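Local coordinates for protein dipicolinate synthase, B chain (Bacillus cereus, PDB 3MCU) that probably works with its partner subunit DpaA to oxidise dihydrodipicolinate to dipicolinate, using NADP, during spore formation, at residues E172-E175 / D176-E180. Numbering follows the deposited sequence.
Sequences ELLE and DTVLE
Leu-173 and Thr-177 join across the first turn of helix 174-181, which packs on the mainly parallel sheet of this flavoprotein-family domain. Leu-173 occupies the N-cap position, and its carbonyl oxygen accepts two bonds from the same threonine. Thr-177 N reaches Leu-173 O at 3.0 Å as the first i to i+4 bond of the helix, while Thr-177 OG1 comes to Leu-173 O at 2.7 Å from above the carbonyl plane, 40° out of it. The hydroxyl can bend back in this way because OG1 stands beside its own backbone N (chi1 -54°), which puts CG2 anti to that N, beside the carbonyl carbon. The next two rungs follow in order, Val-178 N to Leu-174 O at 3.0 Å and Leu-179 N to Glu-175 O at 3.1 Å.

One turn apart on the sheet-facing side, methyl CD2 of Leu-174 lies 4.0 Å from CG1 of Val-178, the two side chains crossing at a slant. Leu-174 continues to Ala-91 and Val-178 to Val-89, both on strand 87-94, while Thr-177 rests on Val-125, Val-153 and Pro-154.

A water joins the residues just before the helix to its first turn: it donates to Glu-172 O (2.6 Å) and to Glu-175 OE2 (3.1 Å), and accepts from Asp-176 N (3.1 Å). The Glu-175 chain folds back toward it through a bend at chi2 (78°). Glu-175 is buried, and its carboxylate has further partners, OE2 in a salt bridge to Lys-28 and OE1 hydrogen-bonded to His-25, linking this helix to helix 23-31.

Thr-177 thus satisfies its hydroxyl within its own helix, consistent with its place among those apolar strand residues, whereas the lysine probably stabilises the ionised form of Glu-175.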
loop_
_atom_site.group_PDB
_atom_site.type_symbol
_atom_site.label_atom_id
_atom_site.label_comp_id
_atom_site.label_asym_id
_atom_site.label_seq_id
_atom_site.Cartn_x
_atom_site.Cartn_y
_atom_site.Cartn_z
ATOM N N GLU D 172 -29.259 11.860 0.973
ATOM C CA GLU D 172 -30.663 11.532 1.138
ATOM C C GLU D 172 -30.832 10.023 1.314
ATOM O O GLU D 172 -31.844 9.565 1.843
ATOM C CB GLU D 172 -31.502 12.060 -0.041
ATOM C CG GLU D 172 -31.240 11.379 -1.395
ATOM C CD GLU D 172 -30.161 12.066 -2.218
ATOM O OE1 GLU D 172 -29.453 12.957 -1.678
ATOM O OE2 GLU D 172 -30.030 11.720 -3.422
ATOM N N LEU D 173 -29.829 9.255 0.892
ATOM C CA LEU D 173 -29.879 7.811 1.051
ATOM C C LEU D 173 -29.219 7.351 2.353
ATOM O O LEU D 173 -28.974 6.156 2.530
ATOM C CB LEU D 173 -29.236 7.111 -0.151
ATOM C CG LEU D 173 -29.891 7.351 -1.516
ATOM C CD1 LEU D 173 -29.241 6.502 -2.597
ATOM C CD2 LEU D 173 -31.396 7.080 -1.450
ATOM N N LEU D 174 -28.931 8.288 3.257
ATOM C CA LEU D 174 -28.235 7.970 4.515
ATOM C C LEU D 174 -28.968 6.916 5.355
ATOM O O LEU D 174 -28.397 5.882 5.744
ATOM C CB LEU D 174 -27.997 9.237 5.339
ATOM C CG LEU D 174 -27.151 9.177 6.620
ATOM C CD1 LEU D 174 -26.478 10.514 6.903
ATOM C CD2 LEU D 174 -27.992 8.761 7.809
ATOM N N GLU D 175 -30.239 7.180 5.625
ATOM C CA GLU D 175 -31.051 6.274 6.427
ATOM C C GLU D 175 -31.210 4.903 5.770
ATOM O O GLU D 175 -31.138 3.893 6.426
ATOM C CB GLU D 175 -32.407 6.912 6.749
ATOM C CG GLU D 175 -32.309 8.153 7.661
ATOM C CD GLU D 175 -31.870 9.451 6.939
ATOM O OE1 GLU D 175 -31.564 10.447 7.646
ATOM O OE2 GLU D 175 -31.829 9.489 5.679
ATOM N N ASP D 176 -31.400 4.861 4.464
ATOM C CA ASP D 176 -31.462 3.577 3.776
ATOM C C ASP D 176 -30.175 2.787 3.921
ATOM O O ASP D 176 -30.192 1.559 3.996
ATOM C CB ASP D 176 -31.743 3.784 2.293
ATOM C CG ASP D 176 -33.175 4.150 2.033
ATOM O OD1 ASP D 176 -33.454 4.717 0.954
ATOM O OD2 ASP D 176 -34.012 3.867 2.927
ATOM N N THR D 177 -29.053 3.502 3.925
ATOM C CA THR D 177 -27.753 2.870 4.036
ATOM C C THR D 177 -27.534 2.267 5.423
ATOM O O THR D 177 -27.080 1.121 5.546
ATOM C CB THR D 177 -26.623 3.854 3.699
ATOM O OG1 THR D 177 -26.870 4.427 2.403
ATOM C CG2 THR D 177 -25.251 3.139 3.732
ATOM N N VAL D 178 -27.845 3.019 6.471
ATOM C CA VAL D 178 -27.662 2.428 7.782
ATOM C C VAL D 178 -28.648 1.280 8.068
ATOM O O VAL D 178 -28.310 0.360 8.782
ATOM C CB VAL D 178 -27.533 3.453 8.949
ATOM C CG1 VAL D 178 -27.353 4.870 8.441
ATOM C CG2 VAL D 178 -28.660 3.298 9.969
ATOM N N LEU D 179 -29.833 1.315 7.462
ATOM C CA LEU D 179 -30.779 0.206 7.583
ATOM C C LEU D 179 -30.193 -1.083 7.027
ATOM O O LEU D 179 -30.315 -2.141 7.641
ATOM C CB LEU D 179 -32.097 0.522 6.878
ATOM C CG LEU D 179 -33.143 1.231 7.733
ATOM C CD1 LEU D 179 -34.308 1.781 6.880
ATOM C CD2 LEU D 179 -33.638 0.271 8.812
ATOM N N GLU D 180 -29.555 -0.995 5.860
ATOM C CA GLU D 180 -28.880 -2.163 5.288
ATOM C C GLU D 180 -27.660 -2.571 6.121
ATOM O O GLU D 180 -27.380 -3.762 6.280
ATOM C CB GLU D 180 -28.458 -1.903 3.833
ATOM C CG GLU D 180 -29.606 -1.773 2.825
ATOM C CD GLU D 180 -30.627 -2.915 2.904
ATOM O OE1 GLU D 180 -30.231 -4.095 2.746
ATOM O OE2 GLU D 180 -31.836 -2.619 3.111
HETATM O O HOH W 1 -32.571 7.568 3.381
#